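Long-range contacts in Non-structural protein 5 (Modoc virus, PDB 2WA2), which probably methylates the cap of viral RNA, at guanine N7 and at a ribose 2'-O, using S-adenosylmethionine as the methyl donor: residues G18-R23 / Q249-M254; K83-D88 / E108-T113; D150-D155 / Q185-C190. The protein carries 4 engineered substitutions. All blocks are in the same frame, centred on the assembly; numbering follows the deposited sequence. Where two conformers were deposited one is given.

Contact 1. Residues G18-R23 / Q249-M254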
loop_
_atom_site.group_PDB
_atom_site.type_symbol
_atom_site.label_atom_id
_atom_site.label_comp_id
_atom_site.label_asym_id
_atom_site.label_seq_id
_atom_site.Cartn_x
_atom_site.Cartn_y
_atom_site.Cartn_z
ATOM N N GLY A 18 -15.674 9.169 3.801
ATOM C CA GLY A 18 -14.330 9.402 3.257
ATOM C C GLY A 18 -14.319 10.607 2.348
ATOM O O GLY A 18 -13.325 11.364 2.296
ATOM N N GLU A 19 -15.432 10.817 1.640
ATOM C CA GLU A 19 -15.537 11.960 0.754
ATOM C C GLU A 19 -15.602 13.254 1.532
ATOM O O GLU A 19 -15.101 14.272 1.061
ATOM C CB GLU A 19 -16.763 11.869 -0.165
ATOM C CG GLU A 19 -16.531 11.048 -1.428
ATOM C CD GLU A 19 -17.840 10.700 -2.146
ATOM O OE1 GLU A 19 -18.835 11.481 -2.037
ATOM O OE2 GLU A 19 -17.871 9.631 -2.800
ATOM N N ILE A 20 -16.303 13.229 2.668
ATOM C CA ILE A 20 -16.322 14.378 3.589
ATOM C C ILE A 20 -14.906 14.700 4.076
ATOM O O ILE A 20 -14.448 15.858 3.984
ATOM C CB ILE A 20 -17.265 14.141 4.788
ATOM C CG1 ILE A 20 -18.724 14.084 4.310
ATOM C CG2 ILE A 20 -17.062 15.245 5.865
ATOM C CD1 ILE A 20 -19.707 13.555 5.439
ATOM N N TRP A 21 -14.197 13.657 4.537
ATOM C CA TRP A 21 -12.800 13.777 4.960
ATOM C C TRP A 21 -11.974 14.411 3.850
ATOM O O TRP A 21 -11.244 15.381 4.105
ATOM C CB TRP A 21 -12.206 12.418 5.388
ATOM C CG TRP A 21 -10.682 12.469 5.492
ATOM C CD1 TRP A 21 -9.954 12.897 6.553
ATOM C CD2 TRP A 21 -9.735 12.087 4.470
ATOM N NE1 TRP A 21 -8.588 12.804 6.256
ATOM C CE2 TRP A 21 -8.439 12.337 4.982
ATOM C CE3 TRP A 21 -9.859 11.580 3.155
ATOM C CZ2 TRP A 21 -7.267 12.072 4.237
ATOM C CZ3 TRP A 21 -8.690 11.337 2.411
ATOM C CH2 TRP A 21 -7.412 11.575 2.964
ATOM N N LYS A 22 -12.136 13.926 2.617
ATOM C CA LYS A 22 -11.331 14.465 1.508
ATOM C C LYS A 22 -11.588 15.967 1.254
ATOM O O LYS A 22 -10.655 16.751 1.031
ATOM C CB LYS A 22 -11.597 13.687 0.231
ATOM C CG LYS A 22 -10.646 14.040 -0.913
ATOM C CD LYS A 22 -9.291 13.380 -0.670
ATOM C CE LYS A 22 -8.372 13.619 -1.780
ATOM N NZ LYS A 22 -7.043 12.975 -1.516
ATOM N N ARG A 23 -12.858 16.336 1.227
ATOM C CA ARG A 23 -13.247 17.722 0.920
ATOM C C ARG A 23 -12.789 18.629 2.057
ATOM O O ARG A 23 -12.241 19.712 1.827
ATOM C CB ARG A 23 -14.748 17.809 0.684
ATOM C CG ARG A 23 -15.128 17.330 -0.729
ATOM C CD ARG A 23 -16.608 17.594 -1.083
ATOM N NE ARG A 23 -16.775 17.389 -2.525
ATOM C CZ ARG A 23 -17.928 17.178 -3.172
ATOM N NH1 ARG A 23 -19.097 17.109 -2.522
ATOM N NH2 ARG A 23 -17.902 17.014 -4.495
ATOM N N GLN A 249 -12.151 8.199 12.559
ATOM C CA GLN A 249 -10.947 8.598 13.274
ATOM C C GLN A 249 -10.279 9.843 12.684
ATOM O O GLN A 249 -9.913 10.757 13.419
ATOM C CB GLN A 249 -9.958 7.439 13.294
ATOM C CG GLN A 249 -8.643 7.764 13.955
ATOM C CD GLN A 249 -7.558 6.795 13.508
ATOM O OE1 GLN A 249 -7.331 6.596 12.305
ATOM N NE2 GLN A 249 -6.904 6.182 14.462
ATOM N N LEU A 250 -10.087 9.843 11.362
ATOM C CA LEU A 250 -9.427 10.956 10.683
ATOM C C LEU A 250 -10.262 12.234 10.752
ATOM O O LEU A 250 -9.709 13.302 10.859
ATOM C CB LEU A 250 -9.101 10.604 9.225
ATOM C CG LEU A 250 -8.111 9.440 9.032
ATOM C CD1 LEU A 250 -7.848 9.281 7.559
ATOM C CD2 LEU A 250 -6.802 9.721 9.825
ATOM N N LEU A 251 -11.585 12.109 10.702
ATOM C CA LEU A 251 -12.482 13.276 10.872
ATOM C C LEU A 251 -12.430 13.856 12.276
ATOM O O LEU A 251 -12.318 15.067 12.425
ATOM C CB LEU A 251 -13.926 12.925 10.526
ATOM C CG LEU A 251 -14.159 12.657 9.040
ATOM C CD1 LEU A 251 -15.547 12.035 8.824
ATOM C CD2 LEU A 251 -14.022 13.958 8.256
ATOM N N LYS A 252 -12.522 12.991 13.289
ATOM C CA LYS A 252 -12.374 13.412 14.701
ATOM C C LYS A 252 -11.041 14.125 14.890
ATOM O O LYS A 252 -10.968 15.121 15.559
ATOM C CB LYS A 252 -12.449 12.202 15.655
ATOM C CG LYS A 252 -12.143 12.533 17.123
ATOM C CD LYS A 252 -11.851 11.268 17.971
ATOM C CE LYS A 252 -12.081 11.523 19.484
ATOM N NZ LYS A 252 -13.479 11.075 19.919
ATOM N N ARG A 253 -9.969 13.604 14.304
ATOM C CA ARG A 253 -8.679 14.265 14.452
ATOM C C ARG A 253 -8.646 15.661 13.842
ATOM O O ARG A 253 -7.827 16.499 14.229
ATOM C CB ARG A 253 -7.552 13.411 13.890
ATOM C CG ARG A 253 -7.231 12.218 14.768
ATOM C CD ARG A 253 -6.142 11.349 14.175
ATOM N NE ARG A 253 -5.916 10.173 15.005
ATOM C CZ ARG A 253 -4.982 9.266 14.760
ATOM N NH1 ARG A 253 -4.191 9.376 13.693
ATOM N NH2 ARG A 253 -4.842 8.240 15.580
ATOM N N MET A 254 -9.528 15.912 12.885
ATOM C CA MET A 254 -9.554 17.215 12.237
ATOM C C MET A 254 -10.392 18.199 13.076
ATOM O O MET A 254 -10.202 19.404 12.976
ATOM C CB MET A 254 -10.039 17.095 10.783
ATOM C CG MET A 254 -9.360 18.030 9.784
ATOM S SD MET A 254 -10.203 18.022 8.181
ATOM C CE MET A 254 -11.270 16.621 8.493
#
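The indole NE1 of Trp21, 3.7 Å from CB of Leu250, is gripped by two weak hydrogen bonds, to the hydroxyl of Tyr36 and to the carbonyl oxygen of Asn224. Tyr36 OH is also hydrogen-bonded to the backbone oxygen of Leu250, which links both helices to one phenol group and may limit how the indole turns. Across the interface itself no hydrogen bond forms, and the remaining contact is apolar.

Trp21 reaches Leu250 because its CG swings opposite the backbone nitrogen (chi1 166°), which brings the ring alongside Leu250. The pyrrole side of the ring leads: Trp21 CD1 lies 3.6 Å from Leu250 CB. Leu250 CD1 then lies over the face of this five-membered ring in a CH-pi contact, 4.2 Å from its centroid and 24° off the normal. Leu251 packs nearer the backbone, its CD2 lying 3.5 Å from Trp21 CA and also touching Trp21 CB. Ile20 CG2 meets the same methyl, Leu251 CD2, the two side chains crossing at about a right angle. One turn further on, CE of Met254 comes to 4.4 Å of Trp21 CD1, oblique to the ring.

The short helical segments run in broadly the same direction, inclined at 35°, with a closest axis approach of 9.8 Å. Only 238 Å² is buried in total, much of it on Trp21, so a single aromatic residue provides most of the fit from the N-terminal side. This is plain helix-helix packing, joining helix 14-27 to the last modelled helix, 239-254; His227 meets the indole edge-to-face, and helix 30-38 lies against the interface through Tyr36, which also touches Met254 and Arg253.

Contact 2. Residues K83-D88 / E108-T113; sequences KGTVVD and EVKAYT. Engineered in segment 83-88: Thr85 (natural residue Ser). With SAM (S-adenosylmethionine), chain C.
Glu108 places CG between its backbone nitrogen and carbonyl carbon (chi1 64°) and then runs straight out, while Thr85 holds OG1 beside its own nitrogen (chi1 -58°), so the two side chains lie alongside each other and point the same way. Thr85 OG1 donates to Glu108 OE2 (2.9 Å), which accepts with its anti lone pair. Thr85 CG2 lies 3.4 Å from Glu108 OE2. Thr85 is an engineered residue, serine in the natural sequence.

Beyond this bond the strands pair in parallel, inclined at 19°, with Val86 opposite Val109 and Asp88 opposite Ala111. Bonds alternate in the parallel pattern: Val86 N to Glu108 O, Lys110 N to Val86 O at 2.9 Å, Asp88 N to Lys110 O, and Tyr112 N to Asp88 O at 2.9 Å. The Val86 and Asp88 oxygens receive their donors nearly along the C=O axis, whereas Glu108 N sits well above the carbonyl plane of Gly84 in a longer bond of 3.3 Å.

Val86 CB lies 4.2 Å from Val109 CG2. Helix 95-101, the connection of this beta-alpha-beta unit, packs on Asp88, Val109 and Ala111, and its Ser97 bonds Asp88 OD2. This parallel topology and the FtsJ-like family mark a Rossmann-like fold.

Just past the last rung, Thr113 OG1 makes van der Waals contact with C1' of S-adenosylmethionine (3.5 Å) and a weak hydrogen bond with Gly92 N. The chemistry implies that the ladder of backbone bonds sets the register up to Tyr112, next to this pocket residue.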
loop_
_atom_site.group_PDB
_atom_site.type_symbol
_atom_site.label_atom_id
_atom_site.label_comp_id
_atom_site.label_asym_id
_atom_site.label_seq_id
_atom_site.Cartn_x
_atom_site.Cartn_y
_atom_site.Cartn_z
ATOM N N LYS A 83 8.449 -14.056 2.346
ATOM C CA LYS A 83 9.112 -15.353 2.110
ATOM C C LYS A 83 9.370 -15.688 0.652
ATOM O O LYS A 83 8.649 -15.234 -0.254
ATOM C CB LYS A 83 8.298 -16.496 2.752
ATOM C CG LYS A 83 6.987 -16.763 2.060
ATOM C CD LYS A 83 6.344 -18.058 2.521
ATOM C CE LYS A 83 4.866 -18.053 2.231
ATOM N NZ LYS A 83 4.553 -18.148 0.763
ATOM N N GLY A 84 10.398 -16.521 0.433
ATOM C CA GLY A 84 10.693 -17.036 -0.908
ATOM C C GLY A 84 11.010 -15.923 -1.887
ATOM O O GLY A 84 11.796 -15.036 -1.572
ATOM N N THR A 85 10.414 -16.022 -3.077
ATOM C CA THR A 85 10.473 -15.006 -4.122
ATOM C C THR A 85 9.454 -13.874 -3.814
ATOM O O THR A 85 8.229 -14.069 -3.866
ATOM C CB THR A 85 10.221 -15.625 -5.496
ATOM O OG1 THR A 85 11.208 -16.647 -5.725
ATOM C CG2 THR A 85 10.292 -14.536 -6.638
ATOM N N VAL A 86 10.000 -12.708 -3.494
ATOM C CA VAL A 86 9.196 -11.534 -3.197
ATOM C C VAL A 86 9.232 -10.637 -4.423
ATOM O O VAL A 86 10.320 -10.344 -4.961
ATOM C CB VAL A 86 9.759 -10.756 -1.977
ATOM C CG1 VAL A 86 8.915 -9.476 -1.679
ATOM C CG2 VAL A 86 9.791 -11.629 -0.729
ATOM N N VAL A 87 8.057 -10.224 -4.882
ATOM C CA VAL A 87 7.989 -9.143 -5.873
ATOM C C VAL A 87 7.630 -7.839 -5.182
ATOM O O VAL A 87 6.826 -7.814 -4.242
ATOM C CB VAL A 87 7.049 -9.417 -7.092
ATOM C CG1 VAL A 87 7.663 -10.442 -8.015
ATOM C CG2 VAL A 87 5.629 -9.810 -6.682
ATOM N N ASP A 88 8.288 -6.767 -5.606
ATOM C CA ASP A 88 7.995 -5.456 -5.073
ATOM C C ASP A 88 7.598 -4.591 -6.261
ATOM O O ASP A 88 8.447 -4.112 -7.022
ATOM C CB ASP A 88 9.190 -4.903 -4.295
ATOM C CG ASP A 88 8.892 -3.557 -3.625
ATOM O OD1 ASP A 88 7.714 -3.139 -3.620
ATOM O OD2 ASP A 88 9.840 -2.893 -3.161
ATOM N N GLU A 108 14.813 -14.211 -2.543
ATOM C CA GLU A 108 15.172 -13.174 -3.522
ATOM C C GLU A 108 14.093 -12.092 -3.610
ATOM O O GLU A 108 12.927 -12.323 -3.248
ATOM C CB GLU A 108 15.397 -13.793 -4.909
ATOM C CG GLU A 108 14.155 -14.407 -5.492
ATOM C CD GLU A 108 14.377 -15.028 -6.853
ATOM O OE1 GLU A 108 15.484 -14.872 -7.428
ATOM O OE2 GLU A 108 13.436 -15.685 -7.347
ATOM N N VAL A 109 14.487 -10.909 -4.070
ATOM C CA VAL A 109 13.536 -9.823 -4.255
ATOM C C VAL A 109 13.661 -9.286 -5.677
ATOM O O VAL A 109 14.741 -8.909 -6.110
ATOM C CB VAL A 109 13.751 -8.692 -3.227
ATOM C CG1 VAL A 109 12.689 -7.601 -3.409
ATOM C CG2 VAL A 109 13.682 -9.227 -1.819
ATOM N N LYS A 110 12.562 -9.322 -6.400
ATOM C CA LYS A 110 12.478 -8.790 -7.719
ATOM C C LYS A 110 11.614 -7.517 -7.622
ATOM O O LYS A 110 10.384 -7.574 -7.376
ATOM C CB LYS A 110 11.865 -9.841 -8.638
ATOM C CG LYS A 110 12.704 -11.141 -8.715
ATOM C CD LYS A 110 12.108 -12.040 -9.788
ATOM C CE LYS A 110 12.868 -13.343 -9.973
ATOM N NZ LYS A 110 12.149 -14.197 -11.016
ATOM N N ALA A 111 12.284 -6.384 -7.807
ATOM C CA ALA A 111 11.738 -5.044 -7.585
ATOM C C ALA A 111 11.582 -4.272 -8.916
ATOM O O ALA A 111 12.471 -4.305 -9.775
ATOM C CB ALA A 111 12.656 -4.287 -6.620
ATOM N N TYR A 112 10.438 -3.620 -9.089
ATOM C CA TYR A 112 10.075 -2.982 -10.361
ATOM C C TYR A 112 9.491 -1.600 -10.132
ATOM O O TYR A 112 8.655 -1.416 -9.240
ATOM C CB TYR A 112 9.063 -3.865 -11.128
ATOM C CG TYR A 112 9.597 -5.239 -11.422
ATOM C CD1 TYR A 112 10.352 -5.480 -12.576
ATOM C CD2 TYR A 112 9.387 -6.301 -10.527
ATOM C CE1 TYR A 112 10.870 -6.757 -12.838
ATOM C CE2 TYR A 112 9.900 -7.595 -10.787
ATOM C CZ TYR A 112 10.636 -7.799 -11.933
ATOM O OH TYR A 112 11.151 -9.051 -12.209
ATOM N N THR A 113 9.914 -0.620 -10.938
ATOM C CA THR A 113 9.320 0.706 -10.825
ATOM C C THR A 113 9.465 1.490 -12.134
ATOM O O THR A 113 10.316 1.162 -12.976
ATOM C CB THR A 113 9.904 1.466 -9.595
ATOM O OG1 THR A 113 8.968 2.456 -9.139
ATOM C CG2 THR A 113 11.288 2.054 -9.882
HETATM N N SAM C . 7.440 1.181 -1.083
HETATM C CA SAM C . 8.203 2.379 -1.567
HETATM C C SAM C . 9.458 2.591 -0.713
HETATM O O SAM C . 9.563 1.988 0.362
HETATM O OXT SAM C . 10.380 3.360 -1.043
HETATM C CB SAM C . 7.324 3.628 -1.510
HETATM C CG SAM C . 6.209 3.641 -2.548
HETATM S SD SAM C . 6.893 4.290 -4.082
HETATM C CE SAM C . 6.635 6.066 -3.771
HETATM C "C5'" SAM C . 5.544 4.051 -5.256
HETATM C "C4'" SAM C . 6.194 4.002 -6.639
HETATM O "O4'" SAM C . 5.384 3.356 -7.585
HETATM C "C3'" SAM C . 6.445 5.403 -7.193
HETATM O "O3'" SAM C . 7.831 5.632 -7.133
HETATM C "C2'" SAM C . 5.974 5.361 -8.636
HETATM O "O2'" SAM C . 6.979 5.861 -9.482
HETATM C "C1'" SAM C . 5.755 3.861 -8.852
HETATM N N9 SAM C . 4.735 3.571 -9.854
HETATM C C8 SAM C . 3.519 4.198 -9.999
HETATM N N7 SAM C . 2.863 3.635 -11.019
HETATM C C5 SAM C . 3.668 2.661 -11.527
HETATM C C6 SAM C . 3.502 1.767 -12.586
HETATM N N6 SAM C . 2.418 1.768 -13.340
HETATM N N1 SAM C . 4.508 0.854 -12.841
HETATM C C2 SAM C . 5.655 0.834 -12.093
HETATM N N3 SAM C . 5.841 1.712 -11.043
HETATM C C4 SAM C . 4.841 2.612 -10.794
#

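Contact 3. Residues D150-D155 / Q185-C190. With SAM (S-adenosylmethionine), chain C.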
loop_
_atom_site.group_PDB
_atom_site.type_symbol
_atom_site.label_atom_id
_atom_site.label_comp_id
_atom_site.label_asym_id
_atom_site.label_seq_id
_atom_site.Cartn_x
_atom_site.Cartn_y
_atom_site.Cartn_z
ATOM N N ASP A 150 6.201 -15.959 -4.162
ATOM C CA ASP A 150 5.612 -16.412 -2.908
ATOM C C ASP A 150 5.014 -15.277 -2.083
ATOM O O ASP A 150 4.168 -15.531 -1.196
ATOM C CB ASP A 150 6.670 -17.134 -2.110
ATOM C CG ASP A 150 7.298 -18.258 -2.913
ATOM O OD1 ASP A 150 6.598 -19.261 -3.103
ATOM O OD2 ASP A 150 8.439 -18.092 -3.395
ATOM N N THR A 151 5.449 -14.038 -2.375
ATOM C CA THR A 151 4.978 -12.844 -1.679
ATOM C C THR A 151 4.830 -11.721 -2.711
ATOM O O THR A 151 5.765 -11.434 -3.454
ATOM C CB THR A 151 5.982 -12.349 -0.627
ATOM O OG1 THR A 151 6.457 -13.439 0.179
ATOM C CG2 THR A 151 5.360 -11.284 0.237
ATOM N N VAL A 152 3.654 -11.103 -2.750
ATOM C CA VAL A 152 3.427 -9.977 -3.670
ATOM C C VAL A 152 3.267 -8.684 -2.876
ATOM O O VAL A 152 2.315 -8.538 -2.107
ATOM C CB VAL A 152 2.214 -10.237 -4.550
ATOM C CG1 VAL A 152 1.881 -8.993 -5.406
ATOM C CG2 VAL A 152 2.430 -11.493 -5.375
ATOM N N LEU A 153 4.206 -7.761 -3.061
ATOM C CA LEU A 153 4.174 -6.448 -2.397
ATOM C C LEU A 153 3.854 -5.399 -3.428
ATOM O O LEU A 153 4.363 -5.451 -4.538
ATOM C CB LEU A 153 5.537 -6.096 -1.757
ATOM C CG LEU A 153 6.075 -7.069 -0.698
ATOM C CD1 LEU A 153 7.379 -6.527 -0.110
ATOM C CD2 LEU A 153 5.033 -7.349 0.418
ATOM N N CYS A 154 3.043 -4.404 -3.061
ATOM C CA CYS A 154 2.805 -3.312 -4.002
ATOM C C CYS A 154 2.457 -2.064 -3.226
ATOM O O CYS A 154 1.536 -2.084 -2.411
ATOM C CB CYS A 154 1.659 -3.661 -4.936
ATOM S SG CYS A 154 1.293 -2.415 -6.215
ATOM N N ASP A 155 3.209 -1.003 -3.456
ATOM C CA ASP A 155 3.000 0.224 -2.692
ATOM C C ASP A 155 2.746 1.389 -3.658
ATOM O O ASP A 155 3.226 2.502 -3.454
ATOM C CB ASP A 155 4.205 0.459 -1.776
ATOM C CG ASP A 155 3.944 1.475 -0.653
ATOM O OD1 ASP A 155 2.793 1.653 -0.213
ATOM O OD2 ASP A 155 4.918 2.076 -0.179
ATOM N N GLN A 185 -1.432 -18.923 -6.552
ATOM C CA GLN A 185 -2.336 -19.507 -5.557
ATOM C C GLN A 185 -1.701 -19.587 -4.170
ATOM O O GLN A 185 -0.641 -20.195 -3.992
ATOM C CB GLN A 185 -2.790 -20.898 -6.020
ATOM C CG GLN A 185 -3.626 -20.869 -7.303
ATOM C CD GLN A 185 -4.808 -21.814 -7.231
ATOM O OE1 GLN A 185 -4.761 -22.943 -7.746
ATOM N NE2 GLN A 185 -5.872 -21.372 -6.558
ATOM N N GLY A 186 -2.314 -18.910 -3.206
ATOM C CA GLY A 186 -1.866 -18.972 -1.820
ATOM C C GLY A 186 -0.721 -18.078 -1.400
ATOM O O GLY A 186 -0.262 -18.145 -0.248
ATOM N N CYS A 187 -0.236 -17.234 -2.311
ATOM C CA CYS A 187 0.861 -16.354 -1.973
ATOM C C CYS A 187 0.421 -15.355 -0.913
ATOM O O CYS A 187 -0.780 -15.067 -0.778
ATOM C CB CYS A 187 1.373 -15.604 -3.214
ATOM S SG CYS A 187 0.194 -14.445 -3.899
ATOM N N GLY A 188 1.400 -14.861 -0.164
ATOM C CA GLY A 188 1.227 -13.732 0.739
ATOM C C GLY A 188 1.189 -12.433 -0.060
ATOM O O GLY A 188 1.658 -12.373 -1.218
ATOM N N PHE A 189 0.605 -11.396 0.538
ATOM C CA PHE A 189 0.505 -10.119 -0.186
ATOM C C PHE A 189 0.333 -8.925 0.753
ATOM O O PHE A 189 -0.156 -9.048 1.900
ATOM C CB PHE A 189 -0.596 -10.177 -1.279
ATOM C CG PHE A 189 -1.955 -10.592 -0.761
ATOM C CD1 PHE A 189 -2.802 -9.662 -0.120
ATOM C CD2 PHE A 189 -2.388 -11.914 -0.891
ATOM C CE1 PHE A 189 -4.060 -10.077 0.361
ATOM C CE2 PHE A 189 -3.649 -12.314 -0.412
ATOM C CZ PHE A 189 -4.466 -11.386 0.225
ATOM N N CYS A 190 0.766 -7.757 0.287
ATOM C CA CYS A 190 0.567 -6.538 1.051
ATOM C C CYS A 190 0.536 -5.460 -0.005
ATOM O O CYS A 190 1.543 -5.208 -0.644
ATOM C CB CYS A 190 1.703 -6.317 2.055
ATOM S SG CYS A 190 1.646 -4.776 2.910
HETATM N N SAM C . 7.440 1.181 -1.083
HETATM C CA SAM C . 8.203 2.379 -1.567
HETATM C C SAM C . 9.458 2.591 -0.713
HETATM O O SAM C . 9.563 1.988 0.362
HETATM O OXT SAM C . 10.380 3.360 -1.043
HETATM C CB SAM C . 7.324 3.628 -1.510
HETATM C CG SAM C . 6.209 3.641 -2.548
HETATM S SD SAM C . 6.893 4.290 -4.082
HETATM C CE SAM C . 6.635 6.066 -3.771
HETATM C "C5'" SAM C . 5.544 4.051 -5.256
HETATM C "C4'" SAM C . 6.194 4.002 -6.639
HETATM O "O4'" SAM C . 5.384 3.356 -7.585
HETATM C "C3'" SAM C . 6.445 5.403 -7.193
HETATM O "O3'" SAM C . 7.831 5.632 -7.133
HETATM C "C2'" SAM C . 5.974 5.361 -8.636
HETATM O "O2'" SAM C . 6.979 5.861 -9.482
HETATM C "C1'" SAM C . 5.755 3.861 -8.852
HETATM N N9 SAM C . 4.735 3.571 -9.854
HETATM C C8 SAM C . 3.519 4.198 -9.999
HETATM N N7 SAM C . 2.863 3.635 -11.019
HETATM C C5 SAM C . 3.668 2.661 -11.527
HETATM C C6 SAM C . 3.502 1.767 -12.586
HETATM N N6 SAM C . 2.418 1.768 -13.340
HETATM N N1 SAM C . 4.508 0.854 -12.841
HETATM C C2 SAM C . 5.655 0.834 -12.093
HETATM N N3 SAM C . 5.841 1.712 -11.043
HETATM C C4 SAM C . 4.841 2.612 -10.794
#
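Val152 lays its CG2 methyl against the sulfur of Cys187, 4.0 Å from SG, just where segment 185-190 enters the sheet. Cys187 CB also presses on the carbonyl oxygen of Asp150, which accepts a hydrogen bond from Gly188 N. Phe189 sets CG between its nitrogen and carbonyl carbon (chi1 55°); CB stays 3.4 Å from Val152 O while the ring leads away to stack on Phe231. On the opposite face, Leu153 CD2 meets Cys190 CB at 3.9 Å.

The backbones run parallel at 7°. Val152 N bonds Gly188 O at 2.8 Å, Cys190 N approaches Val152 O almost head-on, and Cys154 N lies in the plane of the Cys190 carbonyl. Together they join the strands of the beta-alpha-beta unit whose helix, 163-183, covers Cys154, Cys187 and Phe189.

Past the last rung, atom N of S-adenosylmethionine donates to Asp155 OD2 at 2.8 Å, while Tyr230 OH bonds OD1. The chemistry implies that the paired backbone probably positions this aspartate just beyond the strand; the Tyr230 bond to OD1 is consistent with a carboxylate held in rotation, with OD2 turned to the amino group.

Contacts 2 and 3 belong to one sheet, their centres 9 Å apart, and meet where strands 86-89 and 151-154 run side by side. Thr85 O lies 2.8 Å from Asp150 N, and Val86 CG1 packs on Leu153 CD1. Along the chain contact 2 closes before contact 3 opens, giving two beta-alpha-beta units in series, with strand 133-136 between them in sequence, each carrying a residue just beyond a strand, Thr113 or Asp155, to S-adenosylmethionine. Both are nested inside the long loop closed by contact 1, which pairs the first and last modelled helices on the opposite side of the chain's centre, 35 Å from contact 2 and 30 Å from contact 3 between centres. Terminal helix packing is thus separate from the cofactor-binding sheet.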